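Local atomic coordinates of peroxisomal catalase A (Saccharomyces cerevisiae, PDB entry 1A4E), a protein that probably breaks down the hydrogen peroxide made by peroxisomal oxidases into water and oxygen, using a heme iron and so protecting the yeast cell. Residues H56-E67 and K86-V97; T115-N123 and P357-K365. All coordinates share one frame; numbering follows the deposited sequence.

Contact 1: residues H56-E67 and K86-V97; sequences HAHGSGAFGYFE and KRTKCLTRFSTV. With HEM (protoporphyrin IX containing Fe), chain I; AZI (azide ion), chain H.
His56, the distal histidine of the catalase heme pocket, meets Val97 and Ser95 just beyond the paired ends of two antiparallel strands. Its imidazole is layered between two groups: Val97 CG2 sits over one face, 3.8 Å from the ring centroid, and heme pyrrole D covers the opposite face. In the ring plane, ND1 is hydrogen-bonded to Ser95 OG (2.8 Å), which leaves NE2 turned to the azide bound on the iron; His56 NE2 is hydrogen-bonded to AZI N3 at 2.9 Å. CG stands anti to the carbonyl carbon (chi1 -72°), which carries the ring over the heme. Arg93, its chain bent at chi3 (82°), reaches back: NH2 donates to His56 O at 2.6 Å in the guanidinium plane, while NE donates to propionate atom O1D of the heme. NH1 lies 3.3 Å from Gly59 CA, where a side chain would collide. Behind this shell, paired backbone bonds run from Ser60–Phe94 to Phe66–Thr88. At the far end the Arg87 guanidinium lies flat on the Tyr65 ring (centres 3.9 Å apart, planes at 9°) and forms a salt bridge, through weak bonds, to Glu67 OE1. The geometry is consistent with Ser95 OG, together with the Val97 and heme packing, limiting rotation of the active-site imidazole, while Arg93 ties its backbone to a heme propionate whose negative charge it would partly offset.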
loop_
_atom_site.group_PDB
_atom_site.type_symbol
_atom_site.label_atom_id
_atom_site.label_comp_id
_atom_site.label_asym_id
_atom_site.label_seq_id
_atom_site.Cartn_x
_atom_site.Cartn_y
_atom_site.Cartn_z
ATOM N N HIS B 56 19.186 -2.239 8.573
ATOM C CA HIS B 56 19.980 -1.135 8.051
ATOM C C HIS B 56 19.112 0.080 7.776
ATOM O O HIS B 56 19.256 0.767 6.776
ATOM C CB HIS B 56 20.713 -1.532 6.759
ATOM C CG HIS B 56 21.884 -2.492 6.906
ATOM N ND1 HIS B 56 23.180 -2.201 6.860
ATOM C CD2 HIS B 56 21.779 -3.856 7.037
ATOM C CE1 HIS B 56 23.856 -3.319 6.940
ATOM N NE2 HIS B 56 23.004 -4.305 7.045
ATOM N N ALA B 57 18.178 0.371 8.679
ATOM C CA ALA B 57 17.281 1.511 8.550
ATOM C C ALA B 57 17.951 2.887 8.530
ATOM O O ALA B 57 17.563 3.780 7.779
ATOM C CB ALA B 57 16.289 1.469 9.699
ATOM N N HIS B 58 18.998 3.051 9.335
ATOM C CA HIS B 58 19.707 4.309 9.463
ATOM C C HIS B 58 20.957 4.320 8.597
ATOM O O HIS B 58 21.786 3.420 8.723
ATOM C CB HIS B 58 20.081 4.510 10.931
ATOM C CG HIS B 58 20.649 5.889 11.172
ATOM N ND1 HIS B 58 19.989 7.031 11.089
ATOM C CD2 HIS B 58 21.949 6.175 11.486
ATOM C CE1 HIS B 58 20.820 8.005 11.336
ATOM N NE2 HIS B 58 21.992 7.476 11.574
ATOM N N GLY B 59 21.130 5.350 7.757
ATOM C CA GLY B 59 22.287 5.432 6.880
ATOM C C GLY B 59 22.555 6.806 6.277
ATOM O O GLY B 59 21.889 7.801 6.569
ATOM N N SER B 60 23.563 6.817 5.398
ATOM C CA SER B 60 24.086 7.993 4.710
ATOM C C SER B 60 24.532 7.605 3.309
ATOM O O SER B 60 24.804 6.437 3.050
ATOM C CB SER B 60 25.298 8.542 5.429
ATOM O OG SER B 60 25.011 8.951 6.754
ATOM N N GLY B 61 24.667 8.531 2.367
ATOM C CA GLY B 61 25.107 8.148 1.036
ATOM C C GLY B 61 25.794 9.259 0.273
ATOM O O GLY B 61 25.780 10.417 0.676
ATOM N N ALA B 62 26.395 8.889 -0.856
ATOM C CA ALA B 62 27.104 9.810 -1.729
ATOM C C ALA B 62 27.350 9.152 -3.074
ATOM O O ALA B 62 27.349 7.930 -3.184
ATOM C CB ALA B 62 28.462 10.185 -1.158
ATOM N N PHE B 63 27.503 9.977 -4.112
ATOM C CA PHE B 63 27.815 9.531 -5.464
ATOM C C PHE B 63 29.309 9.663 -5.710
ATOM O O PHE B 63 30.000 10.428 -5.038
ATOM C CB PHE B 63 27.091 10.374 -6.524
ATOM C CG PHE B 63 25.575 10.247 -6.482
ATOM C CD1 PHE B 63 24.947 9.196 -7.163
ATOM C CD2 PHE B 63 24.814 11.181 -5.766
ATOM C CE1 PHE B 63 23.554 9.076 -7.122
ATOM C CE2 PHE B 63 23.423 11.053 -5.731
ATOM C CZ PHE B 63 22.796 10.005 -6.410
ATOM N N GLY B 64 29.800 8.902 -6.687
ATOM C CA GLY B 64 31.193 8.935 -7.078
ATOM C C GLY B 64 31.420 8.091 -8.306
ATOM O O GLY B 64 30.567 8.021 -9.188
ATOM N N TYR B 65 32.583 7.447 -8.382
ATOM C CA TYR B 65 32.897 6.573 -9.504
ATOM C C TYR B 65 33.866 5.469 -9.110
ATOM O O TYR B 65 34.575 5.549 -8.109
ATOM C CB TYR B 65 33.513 7.371 -10.671
ATOM C CG TYR B 65 34.825 8.088 -10.364
ATOM C CD1 TYR B 65 34.815 9.389 -9.852
ATOM C CD2 TYR B 65 36.046 7.432 -10.580
ATOM C CE1 TYR B 65 36.016 10.034 -9.552
ATOM C CE2 TYR B 65 37.250 8.071 -10.282
ATOM C CZ TYR B 65 37.223 9.367 -9.770
ATOM O OH TYR B 65 38.412 9.993 -9.472
ATOM N N PHE B 66 33.847 4.419 -9.926
ATOM C CA PHE B 66 34.793 3.332 -9.848
ATOM C C PHE B 66 35.697 3.525 -11.061
ATOM O O PHE B 66 35.220 3.800 -12.160
ATOM C CB PHE B 66 34.087 1.981 -9.943
ATOM C CG PHE B 66 35.046 0.798 -10.072
ATOM C CD1 PHE B 66 35.695 0.282 -8.943
ATOM C CD2 PHE B 66 35.297 0.239 -11.330
ATOM C CE1 PHE B 66 36.586 -0.787 -9.075
ATOM C CE2 PHE B 66 36.190 -0.830 -11.452
ATOM C CZ PHE B 66 36.837 -1.342 -10.330
ATOM N N GLU B 67 37.012 3.387 -10.876
ATOM C CA GLU B 67 37.965 3.478 -11.973
ATOM C C GLU B 67 38.782 2.194 -12.013
ATOM O O GLU B 67 39.286 1.763 -10.982
ATOM C CB GLU B 67 38.899 4.658 -11.765
ATOM C CG GLU B 67 39.739 4.945 -13.008
ATOM C CD GLU B 67 40.725 6.093 -12.858
ATOM O OE1 GLU B 67 40.307 7.211 -12.563
ATOM O OE2 GLU B 67 41.918 5.867 -13.040
ATOM N N LYS B 86 38.840 3.018 -17.274
ATOM C CA LYS B 86 37.410 3.110 -17.494
ATOM C C LYS B 86 36.679 3.403 -16.196
ATOM O O LYS B 86 36.853 2.731 -15.180
ATOM C CB LYS B 86 36.927 1.806 -18.078
ATOM C CG LYS B 86 35.450 1.733 -18.412
ATOM C CD LYS B 86 35.239 0.487 -19.239
ATOM C CE LYS B 86 33.801 0.443 -19.693
ATOM N NZ LYS B 86 33.684 -0.489 -20.795
ATOM N N ARG B 87 35.899 4.484 -16.242
ATOM C CA ARG B 87 35.096 4.893 -15.105
ATOM C C ARG B 87 33.636 4.521 -15.269
ATOM O O ARG B 87 33.068 4.534 -16.360
ATOM C CB ARG B 87 35.176 6.383 -14.901
ATOM C CG ARG B 87 36.558 6.820 -14.472
ATOM C CD ARG B 87 36.540 8.313 -14.266
ATOM N NE ARG B 87 37.856 8.751 -13.852
ATOM C CZ ARG B 87 38.052 9.912 -13.229
ATOM N NH1 ARG B 87 37.046 10.742 -12.953
ATOM N NH2 ARG B 87 39.287 10.221 -12.838
ATOM N N THR B 88 33.047 4.153 -14.140
ATOM C CA THR B 88 31.646 3.779 -14.057
ATOM C C THR B 88 31.094 4.562 -12.885
ATOM O O THR B 88 31.657 4.506 -11.792
ATOM C CB THR B 88 31.525 2.270 -13.810
ATOM O OG1 THR B 88 32.015 1.666 -15.000
ATOM C CG2 THR B 88 30.115 1.798 -13.508
ATOM N N LYS B 89 30.004 5.310 -13.082
ATOM C CA LYS B 89 29.417 6.088 -12.003
ATOM C C LYS B 89 28.804 5.154 -10.958
ATOM O O LYS B 89 28.338 4.055 -11.271
ATOM C CB LYS B 89 28.360 7.023 -12.585
ATOM C CG LYS B 89 27.780 7.970 -11.535
ATOM C CD LYS B 89 26.596 8.766 -12.052
ATOM C CE LYS B 89 25.832 9.335 -10.867
ATOM N NZ LYS B 89 24.698 10.125 -11.309
ATOM N N CYS B 90 28.868 5.559 -9.689
ATOM C CA CYS B 90 28.283 4.758 -8.640
ATOM C C CYS B 90 27.612 5.576 -7.546
ATOM O O CYS B 90 27.762 6.798 -7.470
ATOM C CB CYS B 90 29.371 3.872 -8.038
ATOM S SG CYS B 90 30.609 4.734 -7.043
ATOM N N LEU B 91 26.827 4.891 -6.710
ATOM C CA LEU B 91 26.175 5.470 -5.548
ATOM C C LEU B 91 26.444 4.534 -4.383
ATOM O O LEU B 91 26.210 3.335 -4.481
ATOM C CB LEU B 91 24.648 5.584 -5.753
ATOM C CG LEU B 91 23.742 5.792 -4.517
ATOM C CD1 LEU B 91 23.962 7.150 -3.868
ATOM C CD2 LEU B 91 22.307 5.672 -4.963
ATOM N N THR B 92 26.908 5.055 -3.251
ATOM C CA THR B 92 27.170 4.235 -2.084
ATOM C C THR B 92 26.274 4.656 -0.942
ATOM O O THR B 92 26.095 5.855 -0.722
ATOM C CB THR B 92 28.659 4.372 -1.664
ATOM O OG1 THR B 92 29.449 3.874 -2.739
ATOM C CG2 THR B 92 28.991 3.592 -0.406
ATOM N N ARG B 93 25.671 3.690 -0.241
ATOM C CA ARG B 93 24.963 3.999 0.984
ATOM C C ARG B 93 25.674 3.218 2.080
ATOM O O ARG B 93 25.927 2.016 1.979
ATOM C CB ARG B 93 23.473 3.569 0.966
ATOM C CG ARG B 93 22.726 4.370 2.044
ATOM C CD ARG B 93 21.204 4.253 2.136
ATOM N NE ARG B 93 20.893 3.061 2.868
ATOM C CZ ARG B 93 20.412 3.029 4.107
ATOM N NH1 ARG B 93 20.114 4.073 4.859
ATOM N NH2 ARG B 93 20.347 1.852 4.665
ATOM N N PHE B 94 26.095 3.981 3.089
ATOM C CA PHE B 94 26.692 3.449 4.302
ATOM C C PHE B 94 25.620 3.394 5.376
ATOM O O PHE B 94 24.729 4.235 5.375
ATOM C CB PHE B 94 27.781 4.345 4.793
ATOM C CG PHE B 94 28.942 4.539 3.844
ATOM C CD1 PHE B 94 29.861 3.505 3.651
ATOM C CD2 PHE B 94 29.110 5.767 3.213
ATOM C CE1 PHE B 94 30.966 3.709 2.825
ATOM C CE2 PHE B 94 30.219 5.957 2.389
ATOM C CZ PHE B 94 31.145 4.934 2.195
ATOM N N SER B 95 25.669 2.469 6.335
ATOM C CA SER B 95 24.610 2.354 7.327
ATOM C C SER B 95 24.986 1.554 8.559
ATOM O O SER B 95 26.038 0.930 8.604
ATOM C CB SER B 95 23.399 1.692 6.691
ATOM O OG SER B 95 23.779 0.453 6.123
ATOM N N THR B 96 24.147 1.597 9.596
ATOM C CA THR B 96 24.307 0.693 10.726
ATOM C C THR B 96 23.373 -0.502 10.476
ATOM O O THR B 96 22.808 -0.622 9.384
ATOM C CB THR B 96 23.967 1.458 12.027
ATOM O OG1 THR B 96 22.668 2.003 11.865
ATOM C CG2 THR B 96 24.964 2.571 12.329
ATOM N N VAL B 97 23.181 -1.440 11.410
ATOM C CA VAL B 97 22.327 -2.598 11.138
ATOM C C VAL B 97 21.053 -2.664 11.977
ATOM O O VAL B 97 19.956 -2.665 11.411
ATOM C CB VAL B 97 23.137 -3.920 11.337
ATOM C CG1 VAL B 97 22.297 -5.144 11.010
ATOM C CG2 VAL B 97 24.307 -3.947 10.383
HETATM C CHA HEM I . 19.979 -4.660 3.867
HETATM C CHB HEM I . 18.200 -9.113 3.996
HETATM C CHC HEM I . 22.559 -10.798 5.031
HETATM C CHD HEM I . 24.424 -6.521 3.865
HETATM C C1A HEM I . 19.087 -5.713 3.975
HETATM C C2A HEM I . 17.672 -5.606 3.679
HETATM C C3A HEM I . 17.186 -6.871 3.628
HETATM C C4A HEM I . 18.295 -7.744 3.929
HETATM C CMA HEM I . 15.783 -7.320 3.251
HETATM C CAA HEM I . 16.906 -4.326 3.397
HETATM C CBA HEM I . 16.697 -4.199 1.904
HETATM C CGA HEM I . 15.922 -2.975 1.471
HETATM O O1A HEM I . 14.856 -2.683 2.008
HETATM O O2A HEM I . 16.398 -2.315 0.561
HETATM C C1B HEM I . 19.246 -9.968 4.263
HETATM C C2B HEM I . 19.093 -11.393 4.439
HETATM C C3B HEM I . 20.316 -11.876 4.842
HETATM C C4B HEM I . 21.195 -10.717 4.873
HETATM C CMB HEM I . 17.773 -12.126 4.220
HETATM C CAB HEM I . 20.714 -13.175 5.181
HETATM C CBB HEM I . 19.992 -14.435 4.944
HETATM C C1C HEM I . 23.461 -9.785 4.776
HETATM C C2C HEM I . 24.885 -9.992 4.644
HETATM C C3C HEM I . 25.419 -8.800 4.248
HETATM C C4C HEM I . 24.308 -7.871 4.155
HETATM C CMC HEM I . 25.593 -11.326 4.862
HETATM C CAC HEM I . 26.738 -8.514 3.929
HETATM C CBC HEM I . 27.466 -9.195 2.880
HETATM C C1D HEM I . 23.371 -5.629 3.784
HETATM C C2D HEM I . 23.512 -4.222 3.508
HETATM C C3D HEM I . 22.265 -3.703 3.539
HETATM C C4D HEM I . 21.360 -4.784 3.820
HETATM C CMD HEM I . 24.800 -3.465 3.213
HETATM C CAD HEM I . 21.892 -2.243 3.369
HETATM C CBD HEM I . 21.624 -1.822 1.942
HETATM C CGD HEM I . 21.323 -0.336 1.887
HETATM O O1D HEM I . 22.174 0.457 2.264
HETATM O O2D HEM I . 20.232 0.045 1.481
HETATM N NA HEM I . 19.467 -7.037 4.100
HETATM N NB HEM I . 20.537 -9.561 4.504
HETATM N NC HEM I . 23.106 -8.498 4.432
HETATM N ND HEM I . 22.044 -5.974 3.960
HETATM FE FE HEM I . 21.289 -7.756 4.291
HETATM N N1 AZI H . 21.124 -7.429 6.353
HETATM N N2 AZI H . 22.336 -7.265 7.025
HETATM N N3 AZI H . 23.548 -7.103 7.700
HETATM O O HOH W 1 17.345 -1.394 11.237
HETATM O O HOH W 2 20.308 0.833 10.935
#

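Contact 2: residues T115-N123 and P357-K365; sequences TKFYTEEGN and PVNCPYASK
The beta hairpin formed by strands 112-119 and 122-129, part of the antiparallel sheet of the catalase fold, packs here on the loop that follows helix 332-348. Its type I turn, Thr119 to Gly122, is braced from within by an ST turn, Thr119 OG1 accepting from Glu121 N. Tyr118 carries the contact. A chi1 of -60°, which sets CG beside the backbone N, extends its ring along the loop, and OH donates to Val358 O at 2.8 Å, approaching one of the oxygen's lone pairs within the plane of that carbonyl. Tyr362 CE2 comes over one face of that ring, 3.5 Å from Tyr118 CG; the planes, 35° apart, make an oblique pair. A leucine in place of Tyr118 would probably leave Val358 O without this hydroxyl donor and deprive the Tyr362 ring of its aromatic partner. Nearer the turn, Ala363 CB abuts Thr119 O (3.4 Å) and Ser364 CB abuts Gly122 N (3.2 Å), while Ser364 OG bonds to Gly13 O of a second subunit, placing the contact at a tetramer interface. On the other flank one water accepts from Lys116 NZ, which also hydrogen-bonds Ala316 O and forms a salt bridge with Asp125, and from Asn123 ND2, and donates to Asn359 O at 2.8 Å.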
loop_
_atom_site.group_PDB
_atom_site.type_symbol
_atom_site.label_atom_id
_atom_site.label_comp_id
_atom_site.label_asym_id
_atom_site.label_seq_id
_atom_site.Cartn_x
_atom_site.Cartn_y
_atom_site.Cartn_z
ATOM N N THR B 115 27.181 -0.495 -2.765
ATOM C CA THR B 115 27.505 0.359 -3.901
ATOM C C THR B 115 26.762 -0.118 -5.147
ATOM O O THR B 115 26.693 -1.311 -5.442
ATOM C CB THR B 115 29.040 0.351 -4.139
ATOM O OG1 THR B 115 29.637 0.754 -2.916
ATOM C CG2 THR B 115 29.502 1.313 -5.206
ATOM N N LYS B 116 26.156 0.847 -5.846
ATOM C CA LYS B 116 25.428 0.622 -7.079
ATOM C C LYS B 116 26.263 1.190 -8.210
ATOM O O LYS B 116 26.625 2.358 -8.175
ATOM C CB LYS B 116 24.092 1.338 -7.038
ATOM C CG LYS B 116 23.268 1.187 -8.316
ATOM C CD LYS B 116 21.924 1.893 -8.203
ATOM C CE LYS B 116 21.120 1.345 -7.043
ATOM N NZ LYS B 116 20.808 -0.047 -7.279
ATOM N N PHE B 117 26.560 0.380 -9.217
ATOM C CA PHE B 117 27.369 0.782 -10.347
ATOM C C PHE B 117 26.450 0.819 -11.547
ATOM O O PHE B 117 25.727 -0.138 -11.825
ATOM C CB PHE B 117 28.482 -0.227 -10.615
ATOM C CG PHE B 117 29.449 -0.440 -9.463
ATOM C CD1 PHE B 117 30.516 0.446 -9.274
ATOM C CD2 PHE B 117 29.280 -1.535 -8.607
ATOM C CE1 PHE B 117 31.412 0.235 -8.228
ATOM C CE2 PHE B 117 30.181 -1.737 -7.567
ATOM C CZ PHE B 117 31.246 -0.855 -7.377
ATOM N N TYR B 118 26.480 1.932 -12.269
ATOM C CA TYR B 118 25.642 2.117 -13.434
ATOM C C TYR B 118 26.448 1.706 -14.644
ATOM O O TYR B 118 27.032 2.552 -15.329
ATOM C CB TYR B 118 25.233 3.584 -13.543
ATOM C CG TYR B 118 24.451 4.076 -12.340
ATOM C CD1 TYR B 118 23.094 3.770 -12.200
ATOM C CD2 TYR B 118 25.099 4.841 -11.368
ATOM C CE1 TYR B 118 22.387 4.230 -11.087
ATOM C CE2 TYR B 118 24.399 5.301 -10.254
ATOM C CZ TYR B 118 23.048 4.991 -10.126
ATOM O OH TYR B 118 22.354 5.448 -9.032
ATOM N N THR B 119 26.509 0.398 -14.910
ATOM C CA THR B 119 27.315 -0.083 -16.027
ATOM C C THR B 119 26.517 -0.192 -17.336
ATOM O O THR B 119 25.284 -0.121 -17.349
ATOM C CB THR B 119 27.960 -1.468 -15.679
ATOM O OG1 THR B 119 27.054 -2.473 -16.101
ATOM C CG2 THR B 119 28.248 -1.655 -14.191
ATOM N N GLU B 120 27.224 -0.405 -18.453
ATOM C CA GLU B 120 26.616 -0.556 -19.775
ATOM C C GLU B 120 25.857 -1.864 -19.926
ATOM O O GLU B 120 25.207 -2.074 -20.948
ATOM C CB GLU B 120 27.662 -0.533 -20.857
ATOM C CG GLU B 120 28.629 0.618 -20.736
ATOM C CD GLU B 120 29.988 0.270 -21.313
ATOM O OE1 GLU B 120 30.566 -0.742 -20.909
ATOM O OE2 GLU B 120 30.466 1.021 -22.162
ATOM N N GLU B 121 25.972 -2.773 -18.946
ATOM C CA GLU B 121 25.257 -4.039 -18.936
ATOM C C GLU B 121 24.266 -4.066 -17.778
ATOM O O GLU B 121 23.939 -5.113 -17.213
ATOM C CB GLU B 121 26.250 -5.173 -18.785
ATOM C CG GLU B 121 27.261 -5.277 -19.917
ATOM C CD GLU B 121 28.369 -6.296 -19.674
ATOM O OE1 GLU B 121 28.907 -6.376 -18.567
ATOM O OE2 GLU B 121 28.694 -7.018 -20.610
ATOM N N GLY B 122 23.774 -2.887 -17.406
ATOM C CA GLY B 122 22.832 -2.748 -16.318
ATOM C C GLY B 122 23.506 -2.391 -15.014
ATOM O O GLY B 122 24.719 -2.227 -14.923
ATOM N N ASN B 123 22.692 -2.249 -13.977
ATOM C CA ASN B 123 23.229 -1.948 -12.673
ATOM C C ASN B 123 23.831 -3.170 -11.992
ATOM O O ASN B 123 23.448 -4.319 -12.226
ATOM C CB ASN B 123 22.111 -1.329 -11.833
ATOM C CG ASN B 123 21.737 0.070 -12.299
ATOM O OD1 ASN B 123 22.395 0.669 -13.150
ATOM N ND2 ASN B 123 20.661 0.638 -11.767
ATOM N N PRO B 357 14.588 7.445 -10.170
ATOM C CA PRO B 357 15.832 7.846 -10.828
ATOM C C PRO B 357 17.141 7.198 -10.365
ATOM O O PRO B 357 17.896 6.703 -11.203
ATOM C CB PRO B 357 15.809 9.349 -10.673
ATOM C CG PRO B 357 14.356 9.650 -10.901
ATOM C CD PRO B 357 13.691 8.591 -10.048
ATOM N N VAL B 358 17.411 7.127 -9.051
ATOM C CA VAL B 358 18.624 6.481 -8.550
ATOM C C VAL B 358 18.654 4.976 -8.758
ATOM O O VAL B 358 19.738 4.401 -8.766
ATOM C CB VAL B 358 18.868 6.731 -7.028
ATOM C CG1 VAL B 358 19.412 8.130 -6.920
ATOM C CG2 VAL B 358 17.617 6.550 -6.158
ATOM N N ASN B 359 17.502 4.303 -8.908
ATOM C CA ASN B 359 17.467 2.865 -9.179
ATOM C C ASN B 359 17.390 2.512 -10.656
ATOM O O ASN B 359 17.516 1.355 -11.046
ATOM C CB ASN B 359 16.280 2.244 -8.466
ATOM C CG ASN B 359 16.420 2.462 -6.979
ATOM O OD1 ASN B 359 17.532 2.568 -6.455
ATOM N ND2 ASN B 359 15.294 2.567 -6.280
ATOM N N CYS B 360 17.171 3.528 -11.489
ATOM C CA CYS B 360 17.049 3.358 -12.922
ATOM C C CYS B 360 18.411 2.997 -13.535
ATOM O O CYS B 360 19.430 3.614 -13.205
ATOM C CB CYS B 360 16.477 4.669 -13.481
ATOM S SG CYS B 360 16.187 4.670 -15.264
ATOM N N PRO B 361 18.496 1.953 -14.376
ATOM C CA PRO B 361 19.704 1.594 -15.118
ATOM C C PRO B 361 19.984 2.578 -16.243
ATOM O O PRO B 361 19.733 2.241 -17.398
ATOM C CB PRO B 361 19.401 0.191 -15.579
ATOM C CG PRO B 361 17.901 0.217 -15.811
ATOM C CD PRO B 361 17.442 0.954 -14.568
ATOM N N TYR B 362 20.528 3.772 -15.976
ATOM C CA TYR B 362 20.598 4.764 -17.040
ATOM C C TYR B 362 21.553 4.437 -18.181
ATOM O O TYR B 362 21.315 4.857 -19.315
ATOM C CB TYR B 362 20.927 6.148 -16.425
ATOM C CG TYR B 362 22.366 6.503 -16.075
ATOM C CD1 TYR B 362 23.266 6.852 -17.095
ATOM C CD2 TYR B 362 22.784 6.504 -14.742
ATOM C CE1 TYR B 362 24.582 7.187 -16.795
ATOM C CE2 TYR B 362 24.102 6.848 -14.432
ATOM C CZ TYR B 362 24.991 7.180 -15.464
ATOM O OH TYR B 362 26.301 7.501 -15.178
ATOM N N ALA B 363 22.614 3.667 -17.907
ATOM C CA ALA B 363 23.559 3.308 -18.950
ATOM C C ALA B 363 23.166 2.058 -19.737
ATOM O O ALA B 363 23.845 1.671 -20.688
ATOM C CB ALA B 363 24.925 3.104 -18.321
ATOM N N SER B 364 22.050 1.423 -19.367
ATOM C CA SER B 364 21.533 0.241 -20.046
ATOM C C SER B 364 20.057 0.163 -19.697
ATOM O O SER B 364 19.642 -0.553 -18.781
ATOM C CB SER B 364 22.246 -1.013 -19.553
ATOM O OG SER B 364 21.721 -2.225 -20.085
ATOM N N LYS B 365 19.261 0.920 -20.459
ATOM C CA LYS B 365 17.829 1.046 -20.224
ATOM C C LYS B 365 16.999 -0.220 -20.129
ATOM O O LYS B 365 17.194 -1.202 -20.844
ATOM C CB LYS B 365 17.219 1.913 -21.297
ATOM C CG LYS B 365 17.253 3.397 -20.989
ATOM C CD LYS B 365 16.712 4.051 -22.251
ATOM C CE LYS B 365 16.120 5.433 -22.011
ATOM N NZ LYS B 365 15.698 6.009 -23.277
HETATM O O HOH W 3 18.932 -0.562 -9.616
HETATM O O HOH W 4 28.493 5.029 -15.785
HETATM O O HOH W 5 23.025 1.200 -15.944
#

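Overall arrangement
Contacts 1 and 2 lie in series along the chain, their centres 13 Å apart, and share one antiparallel sheet. Strand 87-95 of contact 1 is the direct neighbour of strand 112-119 of contact 2; Leu91 O to Lys116 N (2.8 Å) and Lys89 O to Tyr118 N (3.0 Å) are probable backbone hydrogen bonds between them. The order 59-68, 87-95, 112-119, 122-129 is thus the same in sequence and in the sheet. Residues 357-365 join much later, 234 residues on. Lys89 CB packs against Tyr362 OH, so this late loop also touches contact 1. One continuous sheet therefore connects the heme pocket at His56 with a surface meeting a second subunit.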